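Local coordinates for protein inositol 2-dehydrogenase/D-chiro-inositol 3-dehydrogenase (Lactobacillus casei, PDB 4MIY) that catalyses the NAD-dependent oxidation of myo-inositol and D-chiro-inositol to their keto forms, 2-keto-myo-inositol and 1-keto-D-chiro-inositol, at residues T173-I178 / Y308-T313; E29-T34 / P65-V70. All blocks are in the same frame, centred on the assembly; numbering follows the deposited sequence.

Contact 1 (T173-I178 / Y308-T313)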
loop_
_atom_site.group_PDB
_atom_site.type_symbol
_atom_site.label_atom_id
_atom_site.label_comp_id
_atom_site.label_asym_id
_atom_site.label_seq_id
_atom_site.Cartn_x
_atom_site.Cartn_y
_atom_site.Cartn_z
ATOM N N THR A 173 4.159 -20.168 -20.764
ATOM C CA THR A 173 4.248 -19.047 -19.867
ATOM C C THR A 173 3.835 -17.728 -20.534
ATOM O O THR A 173 2.796 -17.223 -20.256
ATOM C CB THR A 173 5.634 -19.022 -19.229
ATOM O OG1 THR A 173 5.857 -20.254 -18.549
ATOM C CG2 THR A 173 5.760 -17.893 -18.230
ATOM N N LEU A 174 4.619 -17.227 -21.467
ATOM C CA LEU A 174 4.277 -15.985 -22.133
ATOM C C LEU A 174 2.966 -16.029 -22.930
ATOM O O LEU A 174 2.396 -15.040 -23.223
ATOM C CB LEU A 174 5.439 -15.516 -23.033
ATOM C CG LEU A 174 5.336 -14.154 -23.703
ATOM C CD1 LEU A 174 5.330 -12.989 -22.711
ATOM C CD2 LEU A 174 6.473 -13.980 -24.690
ATOM N N ILE A 175 2.545 -17.217 -23.256
ATOM C CA ILE A 175 1.352 -17.403 -24.049
ATOM C C ILE A 175 0.151 -16.691 -23.441
ATOM O O ILE A 175 -0.691 -16.231 -24.135
ATOM C CB ILE A 175 1.066 -18.910 -24.291
ATOM C CG1 ILE A 175 0.054 -19.118 -25.429
ATOM C CG2 ILE A 175 0.658 -19.596 -23.035
ATOM C CD1 ILE A 175 0.567 -18.758 -26.697
ATOM N N HIS A 176 0.131 -16.604 -22.128
ATOM C CA HIS A 176 -0.920 -15.939 -21.408
ATOM C C HIS A 176 -0.934 -14.437 -21.664
ATOM O O HIS A 176 -1.949 -13.872 -21.904
ATOM C CB HIS A 176 -0.842 -16.269 -19.919
ATOM C CG HIS A 176 -1.165 -17.688 -19.627
ATOM N ND1 HIS A 176 -2.436 -18.183 -19.733
ATOM C CD2 HIS A 176 -0.385 -18.730 -19.285
ATOM C CE1 HIS A 176 -2.432 -19.465 -19.442
ATOM N NE2 HIS A 176 -1.201 -19.817 -19.144
ATOM N N GLU A 177 0.235 -13.841 -21.655
ATOM C CA GLU A 177 0.356 -12.456 -22.009
ATOM C C GLU A 177 0.087 -12.248 -23.495
ATOM O O GLU A 177 -0.461 -11.263 -23.882
ATOM C CB GLU A 177 1.741 -11.925 -21.643
ATOM C CG GLU A 177 1.981 -11.636 -20.160
ATOM C CD GLU A 177 2.114 -12.857 -19.273
ATOM O OE1 GLU A 177 2.535 -13.897 -19.742
ATOM O OE2 GLU A 177 1.755 -12.739 -18.114
ATOM N N ILE A 178 0.492 -13.205 -24.308
ATOM C CA ILE A 178 0.247 -13.125 -25.732
ATOM C C ILE A 178 -1.230 -13.045 -26.053
ATOM O O ILE A 178 -1.624 -12.230 -26.824
ATOM C CB ILE A 178 0.903 -14.272 -26.476
ATOM C CG1 ILE A 178 2.402 -14.004 -26.621
ATOM C CG2 ILE A 178 0.288 -14.421 -27.825
ATOM C CD1 ILE A 178 3.183 -15.232 -26.969
ATOM N N TYR A 308 -5.553 -18.757 -32.926
ATOM C CA TYR A 308 -4.718 -18.551 -34.068
ATOM C C TYR A 308 -3.772 -17.374 -33.896
ATOM O O TYR A 308 -2.623 -17.465 -34.198
ATOM C CB TYR A 308 -5.619 -18.421 -35.294
ATOM C CG TYR A 308 -4.970 -18.278 -36.650
ATOM C CD1 TYR A 308 -4.011 -19.133 -37.085
ATOM C CD2 TYR A 308 -5.368 -17.278 -37.487
ATOM C CE1 TYR A 308 -3.469 -18.989 -38.344
ATOM C CE2 TYR A 308 -4.865 -17.139 -38.707
ATOM C CZ TYR A 308 -3.897 -17.977 -39.137
ATOM O OH TYR A 308 -3.378 -17.772 -40.398
ATOM N N ILE A 309 -4.269 -16.274 -33.375
ATOM C CA ILE A 309 -3.418 -15.157 -33.062
ATOM C C ILE A 309 -2.312 -15.585 -32.113
ATOM O O ILE A 309 -1.190 -15.216 -32.279
ATOM C CB ILE A 309 -4.195 -14.034 -32.425
ATOM C CG1 ILE A 309 -5.167 -13.431 -33.425
ATOM C CG2 ILE A 309 -3.265 -12.960 -31.911
ATOM C CD1 ILE A 309 -6.231 -12.608 -32.781
ATOM N N ALA A 310 -2.647 -16.386 -31.143
ATOM C CA ALA A 310 -1.676 -16.771 -30.166
ATOM C C ALA A 310 -0.636 -17.695 -30.781
ATOM O O ALA A 310 0.517 -17.548 -30.528
ATOM C CB ALA A 310 -2.335 -17.424 -29.000
ATOM N N ALA A 311 -1.099 -18.608 -31.616
ATOM C CA ALA A 311 -0.215 -19.505 -32.324
ATOM C C ALA A 311 0.788 -18.807 -33.229
ATOM O O ALA A 311 1.928 -19.143 -33.226
ATOM C CB ALA A 311 -1.007 -20.519 -33.078
ATOM N N ILE A 312 0.330 -17.811 -33.958
ATOM C CA ILE A 312 1.190 -17.029 -34.838
ATOM C C ILE A 312 2.238 -16.275 -34.025
ATOM O O ILE A 312 3.390 -16.221 -34.367
ATOM C CB ILE A 312 0.355 -16.045 -35.638
ATOM C CG1 ILE A 312 -0.524 -16.787 -36.638
ATOM C CG2 ILE A 312 1.208 -15.041 -36.351
ATOM C CD1 ILE A 312 -1.548 -15.948 -37.201
ATOM N N THR A 313 1.788 -15.665 -32.947
ATOM C CA THR A 313 2.649 -14.850 -32.131
ATOM C C THR A 313 3.678 -15.711 -31.409
ATOM O O THR A 313 4.811 -15.362 -31.312
ATOM C CB THR A 313 1.805 -14.027 -31.171
ATOM O OG1 THR A 313 0.913 -13.210 -31.907
ATOM C CG2 THR A 313 2.666 -13.148 -30.336
#

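Contact 2 (E29-T34 / P65-V70)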
loop_
_atom_site.group_PDB
_atom_site.type_symbol
_atom_site.label_atom_id
_atom_site.label_comp_id
_atom_site.label_asym_id
_atom_site.label_seq_id
_atom_site.Cartn_x
_atom_site.Cartn_y
_atom_site.Cartn_z
ATOM N N GLU A 29 -22.576 -32.132 -16.194
ATOM C CA GLU A 29 -22.210 -33.476 -15.719
ATOM C C GLU A 29 -21.264 -34.129 -16.691
ATOM O O GLU A 29 -21.487 -34.087 -17.864
ATOM C CB GLU A 29 -23.434 -34.368 -15.564
ATOM C CG GLU A 29 -23.112 -35.771 -15.184
ATOM C CD GLU A 29 -24.336 -36.659 -15.148
ATOM O OE1 GLU A 29 -25.316 -36.313 -15.791
ATOM O OE2 GLU A 29 -24.297 -37.701 -14.482
ATOM N N VAL A 30 -20.195 -34.718 -16.161
ATOM C CA VAL A 30 -19.257 -35.460 -16.970
ATOM C C VAL A 30 -19.795 -36.874 -17.128
ATOM O O VAL A 30 -19.933 -37.582 -16.184
ATOM C CB VAL A 30 -17.851 -35.516 -16.377
ATOM C CG1 VAL A 30 -16.932 -36.128 -17.334
ATOM C CG2 VAL A 30 -17.348 -34.154 -16.124
ATOM N N VAL A 31 -20.125 -37.214 -18.368
ATOM C CA VAL A 31 -20.726 -38.490 -18.702
ATOM C C VAL A 31 -19.851 -39.373 -19.582
ATOM O O VAL A 31 -20.201 -40.488 -19.839
ATOM C CB VAL A 31 -22.094 -38.296 -19.414
ATOM C CG1 VAL A 31 -22.987 -37.424 -18.623
ATOM C CG2 VAL A 31 -21.900 -37.726 -20.732
ATOM N N ALA A 32 -18.706 -38.879 -20.013
ATOM C CA ALA A 32 -17.772 -39.674 -20.802
ATOM C C ALA A 32 -16.376 -39.125 -20.637
ATOM O O ALA A 32 -16.208 -37.953 -20.418
ATOM C CB ALA A 32 -18.130 -39.661 -22.210
ATOM N N VAL A 33 -15.400 -40.006 -20.774
ATOM C CA VAL A 33 -14.001 -39.649 -20.728
ATOM C C VAL A 33 -13.199 -40.549 -21.635
ATOM O O VAL A 33 -13.607 -41.644 -21.919
ATOM C CB VAL A 33 -13.398 -39.761 -19.277
ATOM C CG1 VAL A 33 -14.048 -38.846 -18.363
ATOM C CG2 VAL A 33 -13.542 -41.119 -18.732
ATOM N N THR A 34 -12.072 -40.055 -22.106
ATOM C CA THR A 34 -11.090 -40.890 -22.755
ATOM C C THR A 34 -9.682 -40.360 -22.512
ATOM O O THR A 34 -9.474 -39.185 -22.380
ATOM C CB THR A 34 -11.369 -41.039 -24.261
ATOM O OG1 THR A 34 -10.480 -41.993 -24.833
ATOM C CG2 THR A 34 -11.212 -39.761 -25.003
ATOM N N PRO A 65 -24.099 -39.426 -29.123
ATOM C CA PRO A 65 -24.997 -38.341 -29.485
ATOM C C PRO A 65 -25.572 -37.661 -28.268
ATOM O O PRO A 65 -26.209 -36.651 -28.428
ATOM C CB PRO A 65 -26.100 -39.079 -30.258
ATOM C CG PRO A 65 -26.128 -40.350 -29.644
ATOM C CD PRO A 65 -24.757 -40.729 -29.288
ATOM N N ASP A 66 -25.356 -38.207 -27.096
ATOM C CA ASP A 66 -25.858 -37.578 -25.903
ATOM C C ASP A 66 -24.900 -36.567 -25.260
ATOM O O ASP A 66 -25.251 -35.915 -24.330
ATOM C CB ASP A 66 -26.265 -38.629 -24.912
ATOM C CG ASP A 66 -27.550 -39.336 -25.312
ATOM O OD1 ASP A 66 -28.367 -38.767 -26.066
ATOM O OD2 ASP A 66 -27.722 -40.479 -24.875
ATOM N N ILE A 67 -23.724 -36.412 -25.816
ATOM C CA ILE A 67 -22.759 -35.480 -25.267
ATOM C C ILE A 67 -22.962 -34.135 -25.928
ATOM O O ILE A 67 -22.961 -34.033 -27.114
ATOM C CB ILE A 67 -21.332 -35.920 -25.530
ATOM C CG1 ILE A 67 -21.031 -37.243 -24.882
ATOM C CG2 ILE A 67 -20.421 -34.962 -24.938
ATOM C CD1 ILE A 67 -19.688 -37.700 -25.120
ATOM N N ASP A 68 -23.125 -33.101 -25.114
ATOM C CA ASP A 68 -23.403 -31.778 -25.589
ATOM C C ASP A 68 -22.099 -31.029 -25.927
ATOM O O ASP A 68 -22.033 -30.263 -26.831
ATOM C CB ASP A 68 -24.169 -31.004 -24.486
ATOM C CG ASP A 68 -25.568 -31.543 -24.228
ATOM O OD1 ASP A 68 -26.319 -31.632 -25.169
ATOM O OD2 ASP A 68 -25.904 -31.842 -23.107
ATOM N N ALA A 69 -21.088 -31.278 -25.119
ATOM C CA ALA A 69 -19.838 -30.573 -25.218
ATOM C C ALA A 69 -18.663 -31.455 -24.845
ATOM O O ALA A 69 -18.771 -32.329 -24.057
ATOM C CB ALA A 69 -19.851 -29.344 -24.320
ATOM N N VAL A 70 -17.545 -31.153 -25.468
ATOM C CA VAL A 70 -16.301 -31.810 -25.160
ATOM C C VAL A 70 -15.234 -30.851 -24.636
ATOM O O VAL A 70 -15.131 -29.764 -25.091
ATOM C CB VAL A 70 -15.770 -32.645 -26.355
ATOM C CG1 VAL A 70 -16.769 -33.711 -26.708
ATOM C CG2 VAL A 70 -15.506 -31.808 -27.535
#

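Contact 1 (T173-I178 / Y308-T313)
Ile178 lays its CG2 methyl against CB and CG2 of Thr313, with CG2 of Ile178 3.7 Å from CG2 of Thr313, and the two side chains run alongside each other in opposite directions. Both beta branches suit this: CG2 lies anti to the backbone N in Ile178 and likewise in Thr313 (chi1 -59°). That rotation also turns OG1 of Thr313 back to its own helix, where it bonds to Ile309 O at 2.9 Å; the carbonyl takes OG1 and the amide N of Thr313 from opposite faces, so the hydroxyl is satisfied and hydrocarbon faces the partner. A serine here could keep the hydroxyl, but losing CG2 would probably open a gap beside the CG1 and CG2 branches of Ile178. One turn earlier, Ile175 CD1 reaches Ala310 CB at 3.9 Å. The small side chain of Ala310 probably allows the close pass in which Ile178 CG2 lies 3.9 Å from Ala310 CA. The local axes come within 9.8 Å at a crossing angle of 127°. Phe125 touches both Ile175 and Ala310, while Leu174 packs on strand 223-229, Thr313 on strand 189-195 and Ala311 on Ala106 of helix 103-113.

Contact 2 (E29-T34 / P65-V70)
Ile67 stretches across to strand 28-34 and sets its terminal methyl against Ala32, CD1 of Ile67 standing 3.8 Å from CB of Ala32. The reach depends on an extended conformation. CG1 leaves beside the backbone N and anti to the carbonyl carbon (chi1 -62°), and the next bond continues straight on (chi2 179°), which brings CD1 to Ala32 although the bond to CB does not point there. Val31 meets the same side chain nearer its root, by a looser approach of 4.3 Å between Val31 CG2 and Ile67 CG1. Its chi1 of -53°, less common for valine than the anti setting, places CG2 between the backbone N and the carbonyl carbon. Successive strand residues normally point to opposite faces, but the psi of Val31 is close to zero, and both Val31 and Ala32 direct CB toward Ile67. In the Rossmann fold that binds NAD here, strands 28-34 and 69-72 are not neighbours: strand 3-8 runs between them, and Ile67 sits in the loop that leads into strand 69-72 after the chain has crossed over from strand 53-54. Apolar packing is therefore what joins the two segments. Leu61 of helix 58-61 touches Ala32, Ile67 and Val70, extending the cluster over this face of the parallel sheet. Just before strand 69-72, Asp68 OD2 accepts a hydrogen bond from Lys4 N of strand 3-8.

In the fold
Contact 2 comes first along the chain, in the NAD-binding Rossmann domain, and is complete before contact 1 begins in the C-terminal alpha/beta domain, an order consistent with the Gfo/Idh/MocA family. They share no helix, strand or sheet: their centres lie 29 Å apart, and the nearest atoms are about 17 Å from each other. Contact 2 packs over the parallel sheet, whereas contact 1 pairs helices 168-185 and 304-323 beside the mixed sheet. Ala32 of contact 2 stays about 12 Å from NAD, while His176, on a helix of contact 1, touches it. Each contact thus packs its own domain, and the C-terminal domain also contributes to the cofactor pocket.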